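Dextranase (Pseudarthrobacter oxydans, PDB 6NZS) catalyses the endohydrolysis of (1->6)-alpha-D-glucosidic linkages in dextran. Local coordinates at residues K71-G74 and A75-S78; Y358-V361 and G362-Y365. All coordinates share one frame; numbering follows the deposited sequence.

Interaction 1 of 2, residues K71-G74 and A75-S78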
ATOM      1  N   LYS A  71     -12.861  16.031 -14.139  1.00 17.40           N
ATOM      2  CA  LYS A  71     -13.244  14.631 -14.051  1.00 16.62           C
ATOM      3  C   LYS A  71     -12.969  14.088 -12.651  1.00 16.82           C
ATOM      4  O   LYS A  71     -12.249  14.688 -11.851  1.00 17.78           O
ATOM      5  CB  LYS A  71     -12.457  13.803 -15.068  1.00 17.84           C
ATOM      6  CG  LYS A  71     -10.970  13.702 -14.769  1.00 18.08           C
ATOM      7  CD  LYS A  71     -10.265  12.767 -15.741  1.00 18.29           C
ATOM      8  CE  LYS A  71      -8.765  12.756 -15.483  1.00 19.25           C
ATOM      9  NZ  LYS A  71      -8.038  11.902 -16.468  1.00 23.36           N
ATOM     10  N   GLU A  72     -13.553  12.928 -12.363  1.00 17.15           N
ATOM     11  CA  GLU A  72     -13.298  12.277 -11.087  1.00 17.62           C
ATOM     12  C   GLU A  72     -11.846  11.832 -11.018  1.00 17.84           C
ATOM     13  O   GLU A  72     -11.270  11.368 -12.006  1.00 17.34           O
ATOM     14  CB  GLU A  72     -14.221  11.074 -10.909  1.00 21.93           C
ATOM     15  CG  GLU A  72     -15.664  11.443 -10.595  1.00 24.22           C
ATOM     16  CD  GLU A  72     -16.499  10.233 -10.229  1.00 29.24           C
ATOM     17  OE1 GLU A  72     -16.349   9.186 -10.892  1.00 33.34           O
ATOM     18  OE2 GLU A  72     -17.301  10.327  -9.276  1.00 36.25           O
ATOM     19  N   ASP A  73     -11.242  11.990  -9.839  1.00 14.12           N
ATOM     20  CA  ASP A  73      -9.877  11.536  -9.623  1.00 13.35           C
ATOM     21  C   ASP A  73      -9.759  10.460  -8.551  1.00 12.81           C
ATOM     22  O   ASP A  73      -8.638  10.034  -8.252  1.00 12.90           O
ATOM     23  CB  ASP A  73      -8.933  12.716  -9.324  1.00 13.37           C
ATOM     24  CG  ASP A  73      -9.344  13.522  -8.096  1.00 10.71           C
ATOM     25  OD1 ASP A  73     -10.079  13.000  -7.232  1.00 12.75           O
ATOM     26  OD2 ASP A  73      -8.923  14.695  -7.998  1.00 12.68           O
ATOM     27  N   GLY A  74     -10.876   9.997  -7.986  1.00 12.72           N
ATOM     28  CA  GLY A  74     -10.858   8.965  -6.969  1.00 13.08           C
ATOM     29  C   GLY A  74     -10.780   9.465  -5.544  1.00 12.89           C
ATOM     30  O   GLY A  74     -11.016   8.677  -4.618  1.00 11.90           O
ATOM     31  N   ALA A  75     -10.470  10.742  -5.337  1.00 12.13           N
ATOM     32  CA  ALA A  75     -10.398  11.319  -4.003  1.00 11.43           C
ATOM     33  C   ALA A  75     -11.691  11.993  -3.581  1.00 11.74           C
ATOM     34  O   ALA A  75     -11.714  12.652  -2.537  1.00 12.78           O
ATOM     35  CB  ALA A  75      -9.239  12.316  -3.922  1.00 10.89           C
ATOM     36  N   GLU A  76     -12.772  11.821  -4.347  1.00 12.07           N
ATOM     37  CA  GLU A  76     -14.007  12.546  -4.060  1.00 11.81           C
ATOM     38  C   GLU A  76     -14.568  12.191  -2.689  1.00 11.25           C
ATOM     39  O   GLU A  76     -14.843  13.082  -1.876  1.00 11.88           O
ATOM     40  CB  GLU A  76     -15.036  12.292  -5.158  1.00 13.37           C
ATOM     41  CG  GLU A  76     -14.776  13.071  -6.444  1.00 15.09           C
ATOM     42  CD  GLU A  76     -13.640  12.500  -7.284  1.00 14.64           C
ATOM     43  OE1 GLU A  76     -13.341  11.290  -7.169  1.00 14.09           O
ATOM     44  OE2 GLU A  76     -13.049  13.270  -8.061  1.00 14.83           O
ATOM     45  N   PHE A  77     -14.769  10.896  -2.410  1.00 11.68           N
ATOM     46  CA  PHE A  77     -15.351  10.530  -1.120  1.00 10.13           C
ATOM     47  C   PHE A  77     -14.437  10.929   0.027  1.00  9.78           C
ATOM     48  O   PHE A  77     -14.885  11.513   1.019  1.00 11.22           O
ATOM     49  CB  PHE A  77     -15.647   9.034  -1.025  1.00 10.92           C
ATOM     50  CG  PHE A  77     -16.120   8.620   0.351  1.00 10.67           C
ATOM     51  CD1 PHE A  77     -17.361   9.031   0.813  1.00 11.16           C
ATOM     52  CD2 PHE A  77     -15.317   7.854   1.193  1.00 12.25           C
ATOM     53  CE1 PHE A  77     -17.807   8.678   2.078  1.00 12.10           C
ATOM     54  CE2 PHE A  77     -15.765   7.496   2.467  1.00 11.56           C
ATOM     55  CZ  PHE A  77     -17.006   7.908   2.907  1.00 12.13           C
ATOM     56  N   SER A  78     -13.145  10.613  -0.084  1.00 10.57           N
ATOM     57  CA  SER A  78     -12.239  10.919   1.018  1.00 10.40           C
ATOM     58  C   SER A  78     -12.203  12.418   1.307  1.00  9.80           C
ATOM     59  O   SER A  78     -12.221  12.836   2.470  1.00 10.03           O
ATOM     60  CB  SER A  78     -10.847  10.381   0.720  1.00 11.77           C
ATOM     61  OG  SER A  78     -10.276  11.017  -0.403  1.00 18.92           O
TER
HETATM   62  O   HOH W   1     -12.215   8.683  -2.081  1.00 14.61           O
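Glu76, in the first turn of helix 76-81, folds its side chain back onto the loop before it and grips the backbone of Asp73 and Gly74. From CB the chain sets out with CG anti to the carbonyl carbon, and a bend at chi2 (76°) turns the carboxylate over the loop, where Glu76 CD lies 4.0 Å from Glu72 CG. The two oxygens then divide the work. OE2 of Glu76 accepts a nearly straight hydrogen bond from Asp73 N at 2.8 Å, while Glu76 OE1 takes Gly74 N at 2.9 Å, more bent at 132°. Both use syn lone pairs, so one carboxylate spans two successive N-H groups, which should restrict its rotation.

Asp73 closes an Asx turn: its OD1 accepts Ala75 N at 3.0 Å, approached on the anti side and 27° out of the carboxylate plane. This brings Asp73 OD1 within 3.1 Å of Glu76 OE2, a meeting of like charges probably eased by salt bridges from Lys66 to Glu76 and from Arg61 to Asp73, whose OD2 also bonds Tyr69 OH. Gly74, the middle residue of the Asx turn, has positive phi, and a CB there would jam against the preceding carbonyl.

Ala75 is the N-cap and has no polar side chain to serve the helix start. A water stands in for part of that task, accepting from Ser78 N at 2.9 Å and lying within hydrogen-bonding distance of Gly74 O, while Ser78 OG bonds Ala75 O at 3.0 Å from above the carbonyl plane. The turn thus joins the loop after strand 51-58 to helix 76-81 in the Ig-like domain; Phe77 packs on strand 154-159, and the Asp73 backbone bonds Trp366, beyond strand 351-361.

Interaction 2 of 2, residues Y358-V361 and G362-Y365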
ATOM      1  N   TYR A 358       9.260  -0.516   4.157  1.00 11.15           N
ATOM      2  CA  TYR A 358       8.850   0.492   3.196  1.00  9.46           C
ATOM      3  C   TYR A 358       7.357   0.713   3.383  1.00 11.13           C
ATOM      4  O   TYR A 358       6.612  -0.241   3.650  1.00  9.56           O
ATOM      5  CB  TYR A 358       9.138  -0.057   1.796  1.00 12.04           C
ATOM      6  CG  TYR A 358       8.551   0.712   0.650  1.00 11.09           C
ATOM      7  CD1 TYR A 358       9.233   1.782   0.080  1.00 12.28           C
ATOM      8  CD2 TYR A 358       7.325   0.348   0.104  1.00 13.80           C
ATOM      9  CE1 TYR A 358       8.709   2.477  -0.985  1.00 13.72           C
ATOM     10  CE2 TYR A 358       6.791   1.044  -0.962  1.00 15.20           C
ATOM     11  CZ  TYR A 358       7.487   2.109  -1.501  1.00 15.06           C
ATOM     12  OH  TYR A 358       6.967   2.800  -2.566  1.00 15.09           O
ATOM     13  N   LYS A 359       6.922   1.970   3.271  1.00  8.61           N
ATOM     14  CA  LYS A 359       5.527   2.314   3.521  1.00  9.76           C
ATOM     15  C   LYS A 359       5.010   3.264   2.451  1.00 12.18           C
ATOM     16  O   LYS A 359       5.741   4.124   1.951  1.00 10.56           O
ATOM     17  CB  LYS A 359       5.312   2.984   4.885  1.00 10.30           C
ATOM     18  CG  LYS A 359       5.913   2.233   6.067  1.00 10.05           C
ATOM     19  CD  LYS A 359       7.342   2.741   6.356  1.00 12.96           C
ATOM     20  CE  LYS A 359       8.066   1.860   7.317  1.00 16.63           C
ATOM     21  NZ  LYS A 359       9.389   2.467   7.573  1.00 11.30           N
ATOM     22  N   GLN A 360       3.731   3.109   2.120  1.00  9.84           N
ATOM     23  CA  GLN A 360       3.021   4.031   1.242  1.00  8.75           C
ATOM     24  C   GLN A 360       1.787   4.527   1.983  1.00  9.01           C
ATOM     25  O   GLN A 360       0.995   3.721   2.473  1.00  9.14           O
ATOM     26  CB  GLN A 360       2.634   3.321  -0.059  1.00  9.54           C
ATOM     27  CG  GLN A 360       1.934   4.193  -1.078  1.00 12.74           C
ATOM     28  CD  GLN A 360       1.615   3.415  -2.346  1.00 16.18           C
ATOM     29  OE1 GLN A 360       2.324   2.462  -2.722  1.00 15.34           O
ATOM     30  NE2 GLN A 360       0.543   3.792  -3.002  1.00 13.98           N
ATOM     31  N   VAL A 361       1.647   5.852   2.102  1.00  9.06           N
ATOM     32  CA  VAL A 361       0.571   6.477   2.868  1.00  9.42           C
ATOM     33  C   VAL A 361      -0.075   7.577   2.035  1.00  9.83           C
ATOM     34  O   VAL A 361       0.532   8.128   1.115  1.00  9.33           O
ATOM     35  CB  VAL A 361       1.050   7.065   4.220  1.00  9.36           C
ATOM     36  CG1 VAL A 361       1.647   5.977   5.093  1.00 11.28           C
ATOM     37  CG2 VAL A 361       2.067   8.179   4.011  1.00 10.34           C
ATOM     38  N   GLY A 362      -1.313   7.913   2.384  1.00  9.22           N
ATOM     39  CA  GLY A 362      -1.967   9.030   1.712  1.00  8.24           C
ATOM     40  C   GLY A 362      -2.258   8.809   0.241  1.00 10.53           C
ATOM     41  O   GLY A 362      -2.119   9.740  -0.565  1.00  9.73           O
ATOM     42  N   SER A 363      -2.708   7.612  -0.122  1.00 10.20           N
ATOM     43  CA  SER A 363      -2.962   7.264  -1.523  1.00 10.41           C
ATOM     44  C   SER A 363      -4.423   7.557  -1.881  1.00 10.49           C
ATOM     45  O   SER A 363      -5.246   6.668  -2.115  1.00 12.63           O
ATOM     46  CB  SER A 363      -2.593   5.809  -1.774  1.00 11.38           C
ATOM     47  OG  SER A 363      -1.197   5.610  -1.617  1.00 16.66           O
ATOM     48  N   TRP A 364      -4.739   8.855  -1.939  1.00  9.31           N
ATOM     49  CA  TRP A 364      -6.130   9.274  -2.093  1.00  9.42           C
ATOM     50  C   TRP A 364      -6.643   9.141  -3.523  1.00 10.93           C
ATOM     51  O   TRP A 364      -7.800   8.763  -3.728  1.00 10.75           O
ATOM     52  CB  TRP A 364      -6.284  10.714  -1.612  1.00 11.34           C
ATOM     53  CG  TRP A 364      -5.746  10.931  -0.232  1.00  9.06           C
ATOM     54  CD1 TRP A 364      -4.592  11.589   0.111  1.00  9.98           C
ATOM     55  CD2 TRP A 364      -6.335  10.486   0.996  1.00  9.62           C
ATOM     56  NE1 TRP A 364      -4.435  11.587   1.475  1.00  9.25           N
ATOM     57  CE2 TRP A 364      -5.489  10.919   2.045  1.00  8.12           C
ATOM     58  CE3 TRP A 364      -7.497   9.778   1.313  1.00  9.57           C
ATOM     59  CZ2 TRP A 364      -5.767  10.655   3.389  1.00  9.10           C
ATOM     60  CZ3 TRP A 364      -7.779   9.511   2.652  1.00  9.47           C
ATOM     61  CH2 TRP A 364      -6.915   9.950   3.672  1.00  8.84           C
ATOM     62  N   TYR A 365      -5.814   9.479  -4.512  1.00 10.51           N
ATOM     63  CA  TYR A 365      -6.235   9.444  -5.905  1.00 11.98           C
ATOM     64  C   TYR A 365      -6.342   8.002  -6.397  1.00 12.41           C
ATOM     65  O   TYR A 365      -5.672   7.102  -5.890  1.00 11.99           O
ATOM     66  CB  TYR A 365      -5.184  10.144  -6.774  1.00 11.28           C
ATOM     67  CG  TYR A 365      -5.010  11.628  -6.546  1.00 10.17           C
ATOM     68  CD1 TYR A 365      -6.097  12.503  -6.617  1.00 11.33           C
ATOM     69  CD2 TYR A 365      -3.753  12.159  -6.268  1.00 10.35           C
ATOM     70  CE1 TYR A 365      -5.925  13.863  -6.417  1.00 11.98           C
ATOM     71  CE2 TYR A 365      -3.571  13.517  -6.067  1.00 10.85           C
ATOM     72  CZ  TYR A 365      -4.662  14.365  -6.138  1.00 11.08           C
ATOM     73  OH  TYR A 365      -4.483  15.722  -5.933  1.00 13.31           O
TER
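An inverse gamma turn centred on Ser363 follows strand 351-361 of the beta-solenoid, and Gln360, near the end of that strand, reaches across to it with its amide. The turn itself closes through a weak backbone bond from Trp364 N to Gly362 O at 3.1 Å. Gly362, the first residue of the turn, adopts positive phi, and a CB at this position would clash with the carbonyl oxygen of Val361.

The side chain of Gln360 is fully stretched, with CG anti to the backbone N (chi1 -178°), and this stands the amide out from the strand, where the chain turning through Gly362 brings the serine hydroxyl to it. NE2 of Gln360 donates to Ser363 OG at 2.9 Å, close to straight at 161°, with the hydroxyl only 11° out of the amide plane. The serine oxygen also touches the aliphatic part of the glutamine, Ser363 OG lying 3.5 Å from Gln360 CG. Both polar groups are buried and have a further partner: Ser363 OG bonds Asn385 O on strand 382-386, and Gln360 NE2 bonds Thr368 O. A leucine in place of Gln360 would probably leave the Ser363 hydroxyl and the Thr368 carbonyl without this shared donor, and the turn less firmly tied to its strand.

Val361 packs against Met85 and Trp87 of the Ig-like domain, as well as Ala335 and Phe383 of the flanking strands 325-335 and 382-386. Beside these local polar ties, the parallel pairing with those two strands is what a right-handed parallel beta-helix shows, the fold of family 49 glycoside hydrolases.

Interactions 1 and 2 lie in different domains yet meet at their interface, with centres about 15 Å apart. Ser78 CB packs on Trp364 CE3 at 3.5 Å, and the methyl of Ala75 lies near the backbone of Trp364 and the ring of Tyr365, so the start of the Ig-like domain's helix rests on the loop leaving strand 351-361. The first contact is partly buried, and its carboxylates accept hydrogen bonds from backbone N-H groups and pair outside with lysine and arginine. The second, about 6 Å from the centre of the chain, is wholly buried and relies on neutral amide and hydroxyl groups. Both include a positive-phi glycine, where a CB would clash with the preceding carbonyl.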